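Side-chain contacts in heterokaryon incompatibility protein S (Podospora anserina, PDB 2WVO), which drives heterokaryon incompatibility, triggering a lethal reaction when it meets the [het-s] prion form after fusion of incompatible fungal cells: residues A[30-35]-A[115-120]; A[55-60]-A[133-138]; A[123-128]-A[198-203]; A[46-51]-A[161-166]. All blocks are in the same frame, centred on the assembly; numbering follows the deposited sequence. Where two conformers were deposited one is given.

All four contacts fall within the helical HeLo globular domain, the part that restrains its own C-terminal prion-forming region. Interaction 4 lies about 5 Å from the chain centre, whereas interactions 1 and 2 are surface contacts with centres 28 Å apart, on opposite sides of it. Helix 38-59 serves interactions 2 and 4, and helix 120-136 serves interactions 2 and 3. Interactions 3 and 4, both buried, meet through a probable hydrogen bond between His126 and Asp46; interactions 1 and 3 touch through Met118 and His126. Along the chain, interaction 2 falls wholly between the two segments of interaction 4, and interaction 1 closes before interaction 3 opens. Helices 38-59 and 120-136 thus tie three contacts together.

Interaction 1: A[30-35]-A[115-120]; sequences LGRHFG and DKDMKP
Arg32 and Asp117 make the whole of this contact, a single salt bridge from Arg32 NH2 to Asp117 OD1 at 3.2 Å. Its geometry is poor for a hydrogen bond: the N-H...O angle is 127°, so the bond is weak, and the carboxylate stands 73° from the guanidinium plane. The arginine reaches across because its chain bends at chi2 (86°), while the Asp117 CA-CB bond already faces segment 30-35. The same OD1 also accepts a hydrogen bond from the backbone N of Glu114, its stronger partner, which helps fix the carboxylate. Arg32 is exposed and Asp117 partly so, and only 62 Å² is buried between the segments. The charge attraction is therefore probably softened by solvent.

The inward side is packed differently. Within segment 30-35, Leu30 CD1 sits 4.2 Å above the plane of the Phe34 ring, over its centre, and both residues are buried. They continue onto Cys41 of helix 38-59 and Leu156 of helix 153-172. In the other segment, Met118 packs on Tyr38 of helix 38-59 and His126 of helix 120-136. The salt bridge thus lies on the outer side of two loops, one leaving strand 28-30, the other leading into helix 120-136.

Interaction 2: A[55-60]-A[133-138]; sequences WGEAVQ and VSRRQK
Glu57 is met by two consecutive arginines at the end of helix 120-136. Its OE2 forms a salt bridge with Arg135 NH2 at 3.2 Å, lying at the edge of the guanidinium and near its plane. The N-H...O angle of 125° marks the hydrogen bond as weak, and the two planar groups stand 86° apart. Arg135 has two modelled positions and the bridge belongs to one, so it is uncertain and perhaps intermittent. Arg136 CG lies 4.1 Å from Glu57 OE1, while its NE packs on Glu57 CB and CG. That NE is buried without a hydrogen-bond partner, Glu57 OE1 being 4.8 Å from it.

Glu57 bends at chi2 (74°), bringing its carboxylate toward both arginines, whereas Arg136 runs extended from CG to NE and carries its charged end past the glutamate. Farther out, Arg136 NH2 forms a salt bridge with Glu187 and NH1 bonds to Ser53 OG. Arg136 CG lies 3.6 Å above the plane of that Arg135 guanidinium position, over its centre. A Schellman motif at Gln60 ends helix 38-59.

The chemistry is that of a surface ion pair. Glu57 probably helps offset the charge of two adjacent arginines, while the more firmly tethered Arg136 joins three helices.

Interaction 3: A[123-128]-A[198-203]; sequences RALHRR and TILKDA
Leu125 and Leu200 mark the closest approach of the two helical backbones, with their CA atoms 7.7 Å apart. Both segments are helical throughout, and each keeps its own backbone bonds, such as Arg127 N to Arg123 O and Ala203 N to Ile199 O. No hydrogen bond crosses between them.

Leu125, whose CA-CB bond faces the other helix, lies against both Ile199 and Leu200. Its CG meets Leu200 CG at 3.9 Å, and its CD1 stays near the same atom at 4.0 Å. The other branch, CD2, turns to Ile199, touching CG2 at 3.9 Å and CB at 4.0 Å. Ile199 presents CG2 while its CG1 lies anti to the carbonyl carbon (chi1 -62°), which leads the longer arm away from Leu125. The two methyl branches of Leu125 thus meet different residues, CD1 Leu200 and CD2 Ile199. Chi1 is nearly eclipsed as modelled in Leu125 (-111°) and Leu200 (-109°), so their branch positions are probably less certain.

Other helices close around it: Leu43 of helix 38-59 packs on Leu125 and Ile199, while Met211 of helix 209-218 reaches Leu200. The buried contact consequently helps join helix 194-204 to helices 120-136 and 38-59.

Interaction 4: A[46-51]-A[161-166]; sequences DIAKVR and DQVAGF
Apolar contact between Ala48 and Val163 joins helices 38-59 and 153-172. Val163 CG1 lies 3.9 Å from Ala48 CB and 3.7 Å from Ala48 O, so one methyl rests against both the small side chain and the backbone of its neighbour. This branch stands anti to the valine backbone N (chi1 167°), which aims it across the gap. The closest backbone approach is between the CA atoms of Ala48 and Ala164, 6.1 Å apart, a close separation for two helices. With alanine at both positions, little side-chain bulk lies between the backbones, and the 162 Å² buried across the segments comes from just four residues.

The polar part is carried by Arg51, whose chain leaves its helix with CG anti to the backbone N and then bends at chi2 (71°) and chi3. It passes alongside segment 161-166, placing NH1 3.4 Å from Ala164 O and 4.1 Å from Ala164 CB. The guanidinium is oblique to that carbonyl oxygen.

Ionic interactions of the same group lie farther along helix 153-172, where Arg51 NH2 forms salt bridges with Asp168 and Glu171. Separately, NH1 makes a hydrogen bond to Ile207 O, in the loop before helix 209-218. Several partners therefore hold this buried guanidinium, and the two acids probably balance its charge.

Gln162 and Phe166 turn toward other neighbours, including Lys158 and Arg100 of the second subunit, respectively. The arrangement is a close helix-helix packing with a small residue from each helix at the nearest backbone approach, flanked by a buried arginine, near the centre of the mainly helical HeLo domain.

Interaction 1: A[30-35]-A[115-120]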
loop_
_atom_site.group_PDB
_atom_site.type_symbol
_atom_site.label_atom_id
_atom_site.label_comp_id
_atom_site.label_asym_id
_atom_site.label_seq_id
_atom_site.Cartn_x
_atom_site.Cartn_y
_atom_site.Cartn_z
ATOM N N LEU A 30 -8.735 -16.352 -6.789
ATOM C CA LEU A 30 -8.899 -15.338 -7.840
ATOM C C LEU A 30 -10.329 -15.307 -8.354
ATOM O O LEU A 30 -10.901 -16.347 -8.669
ATOM C CB LEU A 30 -7.916 -15.522 -9.001
ATOM C CG LEU A 30 -6.403 -15.731 -8.813
ATOM C CD1 LEU A 30 -5.646 -15.250 -10.057
ATOM C CD2 LEU A 30 -5.847 -15.068 -7.567
ATOM N N GLY A 31 -10.902 -14.106 -8.413
ATOM C CA GLY A 31 -12.239 -13.893 -8.970
ATOM C C GLY A 31 -12.360 -14.289 -10.438
ATOM O O GLY A 31 -11.378 -14.282 -11.182
ATOM N N ARG A 32 -13.581 -14.626 -10.849
ATOM C CA ARG A 32 -13.891 -15.023 -12.230
ATOM C C ARG A 32 -13.553 -13.923 -13.243
ATOM O O ARG A 32 -13.299 -14.213 -14.407
ATOM C CB ARG A 32 -15.369 -15.397 -12.338
ATOM C CG ARG A 32 -15.685 -16.448 -13.379
ATOM C CD ARG A 32 -15.530 -17.860 -12.817
ATOM N NE ARG A 32 -15.596 -18.868 -13.877
ATOM C CZ ARG A 32 -15.338 -20.162 -13.698
ATOM N NH1 ARG A 32 -15.418 -20.994 -14.727
ATOM N NH2 ARG A 32 -15.001 -20.629 -12.496
ATOM N N HIS A 33 -13.548 -12.675 -12.774
ATOM C CA HIS A 33 -13.158 -11.474 -13.538
ATOM C C HIS A 33 -11.835 -11.615 -14.296
ATOM O O HIS A 33 -11.612 -10.964 -15.319
ATOM C CB HIS A 33 -13.106 -10.264 -12.577
ATOM C CG HIS A 33 -12.052 -9.245 -12.906
ATOM N ND1 HIS A 33 -12.331 -8.071 -13.573
ATOM C CD2 HIS A 33 -10.722 -9.215 -12.637
ATOM C CE1 HIS A 33 -11.219 -7.370 -13.716
ATOM N NE2 HIS A 33 -10.228 -8.045 -13.163
ATOM N N PHE A 34 -10.927 -12.425 -13.753
ATOM C CA PHE A 34 -9.604 -12.591 -14.372
ATOM C C PHE A 34 -9.689 -13.197 -15.774
ATOM O O PHE A 34 -8.816 -12.958 -16.606
ATOM C CB PHE A 34 -8.638 -13.365 -13.464
ATOM C CG PHE A 34 -8.066 -12.525 -12.348
ATOM C CD1 PHE A 34 -8.669 -12.502 -11.094
ATOM C CD2 PHE A 34 -6.950 -11.719 -12.564
ATOM C CE1 PHE A 34 -8.168 -11.716 -10.078
ATOM C CE2 PHE A 34 -6.439 -10.929 -11.535
ATOM C CZ PHE A 34 -7.057 -10.931 -10.291
ATOM N N GLY A 35 -10.755 -13.954 -16.029
ATOM C CA GLY A 35 -11.029 -14.485 -17.358
ATOM C C GLY A 35 -9.861 -15.290 -17.887
ATOM O O GLY A 35 -9.343 -16.164 -17.187
ATOM N N ASP A 115 -8.697 -24.394 -8.481
ATOM C CA ASP A 115 -7.452 -24.840 -9.126
ATOM C C ASP A 115 -7.676 -25.695 -10.373
ATOM O O ASP A 115 -6.948 -25.566 -11.357
ATOM C CB ASP A 115 -6.564 -25.591 -8.133
ATOM C CG ASP A 115 -5.819 -24.660 -7.187
ATOM O OD1 ASP A 115 -6.021 -23.422 -7.246
ATOM O OD2 ASP A 115 -5.022 -25.179 -6.371
ATOM N N LYS A 116 -8.692 -26.549 -10.325
ATOM C CA LYS A 116 -9.047 -27.409 -11.453
ATOM C C LYS A 116 -9.421 -26.643 -12.728
ATOM O O LYS A 116 -9.382 -27.213 -13.817
ATOM C CB LYS A 116 -10.161 -28.389 -11.055
ATOM C CG LYS A 116 -11.421 -27.723 -10.515
ATOM C CD LYS A 116 -12.455 -28.746 -10.103
ATOM C CE LYS A 116 -13.810 -28.089 -9.923
ATOM N NZ LYS A 116 -14.878 -29.107 -9.719
ATOM N N ASP A 117 -9.773 -25.363 -12.591
ATOM C CA ASP A 117 -10.194 -24.523 -13.731
ATOM C C ASP A 117 -9.047 -24.140 -14.679
ATOM O O ASP A 117 -9.286 -23.800 -15.841
ATOM C CB ASP A 117 -10.910 -23.245 -13.255
ATOM C CG ASP A 117 -12.200 -23.525 -12.491
ATOM O OD1 ASP A 117 -12.617 -22.653 -11.701
ATOM O OD2 ASP A 117 -12.814 -24.594 -12.676
ATOM N N MET A 118 -7.815 -24.185 -14.175
ATOM C CA MET A 118 -6.621 -23.842 -14.956
ATOM C C MET A 118 -6.434 -24.790 -16.127
ATOM O O MET A 118 -6.766 -25.973 -16.018
ATOM C CB MET A 118 -5.363 -23.891 -14.070
ATOM C CG MET A 118 -5.103 -22.644 -13.220
ATOM S SD MET A 118 -3.628 -22.746 -12.163
ATOM C CE MET A 118 -4.215 -23.896 -10.932
ATOM N N LYS A 119 -5.908 -24.268 -17.241
ATOM C CA LYS A 119 -5.421 -25.085 -18.369
ATOM C C LYS A 119 -4.486 -26.171 -17.811
ATOM O O LYS A 119 -3.944 -25.996 -16.722
ATOM C CB LYS A 119 -4.633 -24.200 -19.355
ATOM C CG LYS A 119 -3.151 -23.933 -18.921
ATOM C CD LYS A 119 -2.366 -22.963 -19.816
ATOM C CE LYS A 119 -2.677 -21.510 -19.476
ATOM N NZ LYS A 119 -1.846 -20.506 -20.180
ATOM N N PRO A 120 -4.283 -27.285 -18.548
ATOM C CA PRO A 120 -3.405 -28.335 -18.009
ATOM C C PRO A 120 -1.952 -27.896 -17.763
ATOM O O PRO A 120 -1.315 -28.383 -16.821
ATOM C CB PRO A 120 -3.455 -29.428 -19.092
ATOM C CG PRO A 120 -4.698 -29.153 -19.861
ATOM C CD PRO A 120 -4.826 -27.663 -19.867
#

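Interaction 2: A[55-60]-A[133-138]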
loop_
_atom_site.group_PDB
_atom_site.type_symbol
_atom_site.label_atom_id
_atom_site.label_comp_id
_atom_site.label_asym_id
_atom_site.label_seq_id
_atom_site.Cartn_x
_atom_site.Cartn_y
_atom_site.Cartn_z
ATOM N N TRP A 55 14.671 -16.435 -1.064
ATOM C CA TRP A 55 15.440 -15.585 -0.144
ATOM C C TRP A 55 15.660 -16.233 1.234
ATOM O O TRP A 55 16.764 -16.191 1.772
ATOM C CB TRP A 55 14.787 -14.195 0.017
ATOM C CG TRP A 55 15.504 -13.338 1.042
ATOM C CD1 TRP A 55 16.610 -12.560 0.832
ATOM C CD2 TRP A 55 15.187 -13.212 2.440
ATOM N NE1 TRP A 55 16.984 -11.938 1.997
ATOM C CE2 TRP A 55 16.134 -12.327 3.003
ATOM C CE3 TRP A 55 14.198 -13.766 3.270
ATOM C CZ2 TRP A 55 16.112 -11.968 4.348
ATOM C CZ3 TRP A 55 14.176 -13.416 4.605
ATOM C CH2 TRP A 55 15.128 -12.521 5.135
ATOM N N GLY A 56 14.607 -16.819 1.799
ATOM C CA GLY A 56 14.683 -17.489 3.104
ATOM C C GLY A 56 15.665 -18.647 3.077
ATOM O O GLY A 56 16.460 -18.837 4.004
ATOM N N GLU A 57 15.598 -19.416 1.996
ATOM C CA GLU A 57 16.525 -20.511 1.732
ATOM C C GLU A 57 17.973 -20.006 1.620
ATOM O O GLU A 57 18.867 -20.539 2.272
ATOM C CB GLU A 57 16.081 -21.250 0.452
ATOM C CG GLU A 57 16.962 -22.415 -0.005
ATOM C CD GLU A 57 16.814 -23.669 0.855
ATOM O OE1 GLU A 57 15.973 -23.687 1.795
ATOM O OE2 GLU A 57 17.553 -24.644 0.585
ATOM N N ALA A 58 18.190 -18.972 0.805
ATOM C CA ALA A 58 19.532 -18.426 0.561
ATOM C C ALA A 58 20.190 -17.858 1.825
ATOM O O ALA A 58 21.400 -17.979 2.023
ATOM C CB ALA A 58 19.485 -17.354 -0.543
ATOM N N VAL A 59 19.373 -17.234 2.665
ATOM C CA VAL A 59 19.828 -16.551 3.873
ATOM C C VAL A 59 19.864 -17.521 5.068
ATOM O O VAL A 59 20.363 -17.174 6.146
ATOM C CB VAL A 59 18.925 -15.283 4.121
ATOM C CG1 VAL A 59 17.654 -15.603 4.947
ATOM C CG2 VAL A 59 19.712 -14.172 4.731
ATOM N N GLN A 60 19.385 -18.749 4.842
ATOM C CA GLN A 60 19.253 -19.782 5.880
ATOM C C GLN A 60 18.470 -19.250 7.079
ATOM O O GLN A 60 18.931 -19.272 8.218
ATOM C CB GLN A 60 20.620 -20.359 6.287
ATOM C CG GLN A 60 21.323 -21.162 5.188
ATOM C CD GLN A 60 20.661 -22.508 4.919
ATOM O OE1 GLN A 60 21.009 -23.516 5.543
ATOM N NE2 GLN A 60 19.695 -22.526 3.999
ATOM N N VAL A 133 7.917 -24.586 -2.865
ATOM C CA VAL A 133 7.980 -23.825 -1.603
ATOM C C VAL A 133 7.592 -24.659 -0.366
ATOM O O VAL A 133 8.132 -24.443 0.706
ATOM C CB VAL A 133 7.275 -22.414 -1.640
ATOM C CG1 VAL A 133 7.184 -21.859 -3.063
ATOM C CG2 VAL A 133 5.929 -22.442 -0.969
ATOM N N SER A 134 6.684 -25.622 -0.533
ATOM C CA SER A 134 6.383 -26.611 0.519
ATOM C C SER A 134 7.618 -27.355 1.029
ATOM O O SER A 134 7.731 -27.609 2.234
ATOM C CB SER A 134 5.345 -27.630 0.045
ATOM O OG SER A 134 4.048 -27.065 0.078
ATOM N N ARG A 135 8.522 -27.712 0.112
ATOM C CA ARG A 135 9.793 -28.348 0.473
ATOM C C ARG A 135 10.630 -27.393 1.317
ATOM O O ARG A 135 11.104 -27.752 2.387
ATOM C CB ARG A 135 10.582 -28.787 -0.776
ATOM C CG ARG A 135 12.065 -29.113 -0.508
ATOM C CD ARG A 135 12.952 -28.658 -1.662
ATOM N NE ARG A 135 14.006 -27.737 -1.226
ATOM C CZ ARG A 135 14.567 -26.809 -2.003
ATOM N NH1 ARG A 135 14.184 -26.662 -3.267
ATOM N NH2 ARG A 135 15.511 -26.017 -1.517
ATOM N N ARG A 136 10.804 -26.173 0.821
ATOM C CA ARG A 136 11.580 -25.149 1.509
ATOM C C ARG A 136 10.996 -24.745 2.854
ATOM O O ARG A 136 11.736 -24.499 3.799
ATOM C CB ARG A 136 11.710 -23.907 0.632
ATOM C CG ARG A 136 12.647 -24.086 -0.510
ATOM C CD ARG A 136 12.684 -22.870 -1.360
ATOM N NE ARG A 136 13.689 -22.999 -2.404
ATOM C CZ ARG A 136 13.734 -22.252 -3.500
ATOM N NH1 ARG A 136 12.812 -21.315 -3.710
ATOM N NH2 ARG A 136 14.699 -22.445 -4.389
ATOM N N GLN A 137 9.671 -24.671 2.935
ATOM C CA GLN A 137 9.020 -24.104 4.111
ATOM C C GLN A 137 9.100 -25.020 5.305
ATOM O O GLN A 137 8.569 -26.134 5.276
ATOM C CB GLN A 137 7.568 -23.705 3.823
ATOM C CG GLN A 137 7.441 -22.441 3.000
ATOM C CD GLN A 137 8.426 -21.356 3.414
ATOM O OE1 GLN A 137 8.342 -20.806 4.527
ATOM N NE2 GLN A 137 9.362 -21.037 2.520
ATOM N N LYS A 138 9.791 -24.531 6.342
ATOM C CA LYS A 138 9.921 -25.228 7.624
ATOM C C LYS A 138 8.515 -25.527 8.116
ATOM O O LYS A 138 7.606 -24.689 7.982
ATOM C CB LYS A 138 10.663 -24.364 8.648
ATOM C CG LYS A 138 11.203 -25.145 9.844
ATOM C CD LYS A 138 11.434 -24.235 11.050
ATOM C CE LYS A 138 11.964 -25.017 12.249
ATOM N NZ LYS A 138 13.364 -25.485 12.043
#

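Interaction 3: A[123-128]-A[198-203]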
loop_
_atom_site.group_PDB
_atom_site.type_symbol
_atom_site.label_atom_id
_atom_site.label_comp_id
_atom_site.label_asym_id
_atom_site.label_seq_id
_atom_site.Cartn_x
_atom_site.Cartn_y
_atom_site.Cartn_z
ATOM N N ARG A 123 -1.909 -25.453 -14.855
ATOM C CA ARG A 123 -2.222 -26.303 -13.702
ATOM C C ARG A 123 -0.974 -27.030 -13.189
ATOM O O ARG A 123 -0.747 -27.084 -11.980
ATOM C CB ARG A 123 -3.334 -27.304 -14.073
ATOM C CG ARG A 123 -3.815 -28.244 -12.962
ATOM C CD ARG A 123 -4.736 -27.540 -11.965
ATOM N NE ARG A 123 -5.032 -28.350 -10.779
ATOM C CZ ARG A 123 -4.295 -28.366 -9.668
ATOM N NH1 ARG A 123 -3.193 -27.626 -9.564
ATOM N NH2 ARG A 123 -4.658 -29.135 -8.648
ATOM N N ALA A 124 -0.177 -27.569 -14.119
ATOM C CA ALA A 124 1.029 -28.342 -13.801
ATOM C C ALA A 124 2.183 -27.494 -13.255
ATOM O O ALA A 124 2.898 -27.927 -12.344
ATOM C CB ALA A 124 1.486 -29.152 -15.017
ATOM N N LEU A 125 2.378 -26.309 -13.833
ATOM C CA LEU A 125 3.330 -25.331 -13.314
ATOM C C LEU A 125 2.955 -24.883 -11.905
ATOM O O LEU A 125 3.820 -24.750 -11.035
ATOM C CB LEU A 125 3.377 -24.111 -14.231
ATOM C CG LEU A 125 4.575 -23.730 -15.109
ATOM C CD1 LEU A 125 5.630 -24.829 -15.278
ATOM C CD2 LEU A 125 4.070 -23.219 -16.454
ATOM N N HIS A 126 1.662 -24.632 -11.699
ATOM C CA HIS A 126 1.119 -24.237 -10.401
ATOM C C HIS A 126 1.426 -25.266 -9.307
ATOM O O HIS A 126 1.830 -24.901 -8.198
ATOM C CB HIS A 126 -0.395 -24.004 -10.505
ATOM C CG HIS A 126 -1.049 -23.674 -9.198
ATOM N ND1 HIS A 126 -0.835 -22.482 -8.541
ATOM C CD2 HIS A 126 -1.903 -24.383 -8.422
ATOM C CE1 HIS A 126 -1.534 -22.466 -7.420
ATOM N NE2 HIS A 126 -2.190 -23.609 -7.324
ATOM N N ARG A 127 1.227 -26.544 -9.633
ATOM C CA ARG A 127 1.519 -27.649 -8.717
ATOM C C ARG A 127 3.013 -27.683 -8.394
ATOM O O ARG A 127 3.395 -27.837 -7.239
ATOM C CB ARG A 127 1.073 -28.986 -9.327
ATOM C CG ARG A 127 0.925 -30.135 -8.327
ATOM C CD ARG A 127 0.667 -31.493 -9.015
ATOM N NE ARG A 127 -0.389 -31.425 -10.034
ATOM C CZ ARG A 127 -1.698 -31.405 -9.785
ATOM N NH1 ARG A 127 -2.154 -31.452 -8.537
ATOM N NH2 ARG A 127 -2.559 -31.336 -10.797
ATOM N N ARG A 128 3.840 -27.514 -9.423
ATOM C CA ARG A 128 5.296 -27.519 -9.297
ATOM C C ARG A 128 5.829 -26.353 -8.457
ATOM O O ARG A 128 6.747 -26.535 -7.659
ATOM C CB ARG A 128 5.940 -27.551 -10.694
ATOM C CG ARG A 128 7.456 -27.449 -10.737
ATOM C CD ARG A 128 7.966 -27.593 -12.159
ATOM N NE ARG A 128 8.313 -28.979 -12.493
ATOM C CZ ARG A 128 7.496 -29.839 -13.099
ATOM N NH1 ARG A 128 6.266 -29.468 -13.443
ATOM N NH2 ARG A 128 7.906 -31.074 -13.351
ATOM N N THR A 198 7.880 -21.333 -21.522
ATOM C CA THR A 198 7.482 -20.083 -22.161
ATOM C C THR A 198 6.405 -19.391 -21.338
ATOM O O THR A 198 6.402 -18.164 -21.207
ATOM C CB THR A 198 6.990 -20.359 -23.602
ATOM O OG1 THR A 198 8.027 -21.044 -24.319
ATOM C CG2 THR A 198 6.610 -19.068 -24.344
ATOM N N ILE A 199 5.500 -20.198 -20.783
ATOM C CA ILE A 199 4.462 -19.718 -19.875
ATOM C C ILE A 199 5.088 -19.183 -18.567
ATOM O O ILE A 199 4.695 -18.118 -18.085
ATOM C CB ILE A 199 3.387 -20.820 -19.598
ATOM C CG1 ILE A 199 2.651 -21.232 -20.889
ATOM C CG2 ILE A 199 2.397 -20.369 -18.541
ATOM C CD1 ILE A 199 1.819 -20.128 -21.572
ATOM N N LEU A 200 6.071 -19.912 -18.027
ATOM C CA LEU A 200 6.824 -19.476 -16.845
ATOM C C LEU A 200 7.563 -18.156 -17.049
ATOM O O LEU A 200 7.472 -17.261 -16.206
ATOM C CB LEU A 200 7.843 -20.534 -16.405
ATOM C CG LEU A 200 7.677 -21.360 -15.126
ATOM C CD1 LEU A 200 9.005 -22.023 -14.809
ATOM C CD2 LEU A 200 7.177 -20.559 -13.905
ATOM N N LYS A 201 8.315 -18.051 -18.145
ATOM C CA LYS A 201 9.090 -16.846 -18.441
ATOM C C LYS A 201 8.208 -15.609 -18.632
ATOM O O LYS A 201 8.591 -14.502 -18.238
ATOM C CB LYS A 201 9.978 -17.051 -19.671
ATOM C CG LYS A 201 10.863 -15.855 -19.981
ATOM C CD LYS A 201 11.718 -16.082 -21.202
ATOM C CE LYS A 201 12.600 -14.869 -21.473
ATOM N NZ LYS A 201 11.856 -13.702 -22.030
ATOM N N ASP A 202 7.036 -15.804 -19.236
ATOM C CA ASP A 202 6.084 -14.718 -19.448
ATOM C C ASP A 202 5.493 -14.224 -18.135
ATOM O O ASP A 202 5.337 -13.016 -17.940
ATOM C CB ASP A 202 4.972 -15.147 -20.417
ATOM C CG ASP A 202 3.745 -14.249 -20.338
ATOM O OD1 ASP A 202 3.643 -13.320 -21.166
ATOM O OD2 ASP A 202 2.890 -14.463 -19.443
ATOM N N ALA A 203 5.154 -15.160 -17.250
ATOM C CA ALA A 203 4.611 -14.833 -15.926
ATOM C C ALA A 203 5.675 -14.225 -14.994
ATOM O O ALA A 203 5.369 -13.353 -14.173
ATOM C CB ALA A 203 3.962 -16.069 -15.290
#

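Interaction 4: A[46-51]-A[161-166]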
loop_
_atom_site.group_PDB
_atom_site.type_symbol
_atom_site.label_atom_id
_atom_site.label_comp_id
_atom_site.label_asym_id
_atom_site.label_seq_id
_atom_site.Cartn_x
_atom_site.Cartn_y
_atom_site.Cartn_z
ATOM N N ASP A 46 2.119 -17.312 -7.422
ATOM C CA ASP A 46 3.015 -18.432 -7.141
ATOM C C ASP A 46 4.476 -18.010 -7.227
ATOM O O ASP A 46 5.295 -18.456 -6.427
ATOM C CB ASP A 46 2.793 -19.587 -8.127
ATOM C CG ASP A 46 1.412 -20.211 -8.026
ATOM O OD1 ASP A 46 1.063 -20.965 -8.968
ATOM O OD2 ASP A 46 0.668 -19.961 -7.042
ATOM N N ILE A 47 4.805 -17.181 -8.217
ATOM C CA ILE A 47 6.195 -16.749 -8.417
ATOM C C ILE A 47 6.677 -15.792 -7.316
ATOM O O ILE A 47 7.834 -15.873 -6.879
ATOM C CB ILE A 47 6.420 -16.161 -9.848
ATOM C CG1 ILE A 47 6.462 -17.291 -10.876
ATOM C CG2 ILE A 47 7.710 -15.342 -9.933
ATOM C CD1 ILE A 47 6.154 -16.840 -12.291
ATOM N N ALA A 48 5.784 -14.895 -6.892
ATOM C CA ALA A 48 6.032 -13.968 -5.785
ATOM C C ALA A 48 6.327 -14.735 -4.504
ATOM O O ALA A 48 7.232 -14.369 -3.751
ATOM C CB ALA A 48 4.828 -13.014 -5.590
ATOM N N LYS A 49 5.570 -15.807 -4.277
ATOM C CA LYS A 49 5.793 -16.729 -3.165
ATOM C C LYS A 49 7.153 -17.443 -3.246
ATOM O O LYS A 49 7.903 -17.482 -2.257
ATOM C CB LYS A 49 4.656 -17.750 -3.113
ATOM C CG LYS A 49 4.601 -18.584 -1.846
ATOM C CD LYS A 49 3.537 -19.666 -1.995
ATOM C CE LYS A 49 3.275 -20.380 -0.688
ATOM N NZ LYS A 49 2.057 -21.237 -0.785
ATOM N N VAL A 50 7.455 -18.017 -4.414
ATOM C CA VAL A 50 8.729 -18.710 -4.659
ATOM C C VAL A 50 9.929 -17.801 -4.394
ATOM O O VAL A 50 10.934 -18.213 -3.826
ATOM C CB VAL A 50 8.812 -19.250 -6.126
ATOM C CG1 VAL A 50 10.252 -19.609 -6.504
ATOM C CG2 VAL A 50 7.887 -20.438 -6.317
ATOM N N ARG A 51 9.797 -16.565 -4.848
ATOM C CA ARG A 51 10.764 -15.501 -4.675
ATOM C C ARG A 51 11.096 -15.297 -3.185
ATOM O O ARG A 51 12.253 -15.239 -2.775
ATOM C CB ARG A 51 10.084 -14.269 -5.262
ATOM C CG ARG A 51 10.924 -13.096 -5.609
ATOM C CD ARG A 51 11.833 -13.263 -6.831
ATOM N NE ARG A 51 13.027 -12.503 -6.480
ATOM C CZ ARG A 51 13.143 -11.185 -6.606
ATOM N NH1 ARG A 51 12.174 -10.472 -7.159
ATOM N NH2 ARG A 51 14.250 -10.587 -6.200
ATOM N N ASP A 161 3.681 -7.054 -7.578
ATOM C CA ASP A 161 4.711 -6.057 -7.859
ATOM C C ASP A 161 5.435 -5.630 -6.582
ATOM O O ASP A 161 6.667 -5.549 -6.556
ATOM C CB ASP A 161 4.132 -4.847 -8.617
ATOM C CG ASP A 161 3.684 -5.201 -10.038
ATOM O OD1 ASP A 161 4.282 -6.124 -10.634
ATOM O OD2 ASP A 161 2.751 -4.557 -10.583
ATOM N N GLN A 162 4.678 -5.380 -5.515
ATOM C CA GLN A 162 5.284 -4.936 -4.255
ATOM C C GLN A 162 6.098 -6.016 -3.581
ATOM O O GLN A 162 7.224 -5.756 -3.151
ATOM C CB GLN A 162 4.248 -4.344 -3.311
ATOM C CG GLN A 162 3.708 -3.000 -3.788
ATOM C CD GLN A 162 3.148 -2.175 -2.652
ATOM O OE1 GLN A 162 2.030 -1.670 -2.742
ATOM N NE2 GLN A 162 3.917 -2.036 -1.566
ATOM N N VAL A 163 5.567 -7.239 -3.521
ATOM C CA VAL A 163 6.352 -8.363 -2.986
ATOM C C VAL A 163 7.695 -8.492 -3.702
ATOM O O VAL A 163 8.732 -8.578 -3.043
ATOM C CB VAL A 163 5.551 -9.717 -2.952
ATOM C CG1 VAL A 163 6.465 -10.920 -2.695
ATOM C CG2 VAL A 163 4.460 -9.664 -1.874
ATOM N N ALA A 164 7.669 -8.493 -5.037
ATOM C CA ALA A 164 8.873 -8.594 -5.869
ATOM C C ALA A 164 9.922 -7.503 -5.580
ATOM O O ALA A 164 11.104 -7.810 -5.405
ATOM C CB ALA A 164 8.499 -8.611 -7.351
ATOM N N GLY A 165 9.480 -6.244 -5.548
ATOM C CA GLY A 165 10.289 -5.122 -5.071
ATOM C C GLY A 165 10.846 -5.329 -3.664
ATOM O O GLY A 165 12.028 -5.088 -3.423
ATOM N N PHE A 166 10.006 -5.784 -2.736
ATOM C CA PHE A 166 10.452 -6.075 -1.355
ATOM C C PHE A 166 11.511 -7.179 -1.253
ATOM O O PHE A 166 12.426 -7.081 -0.439
ATOM C CB PHE A 166 9.274 -6.402 -0.437
ATOM C CG PHE A 166 8.459 -5.198 -0.038
ATOM C CD1 PHE A 166 7.068 -5.236 -0.083
ATOM C CD2 PHE A 166 9.080 -4.031 0.383
ATOM C CE1 PHE A 166 6.311 -4.125 0.287
ATOM C CE2 PHE A 166 8.330 -2.917 0.747
ATOM C CZ PHE A 166 6.953 -2.964 0.705
#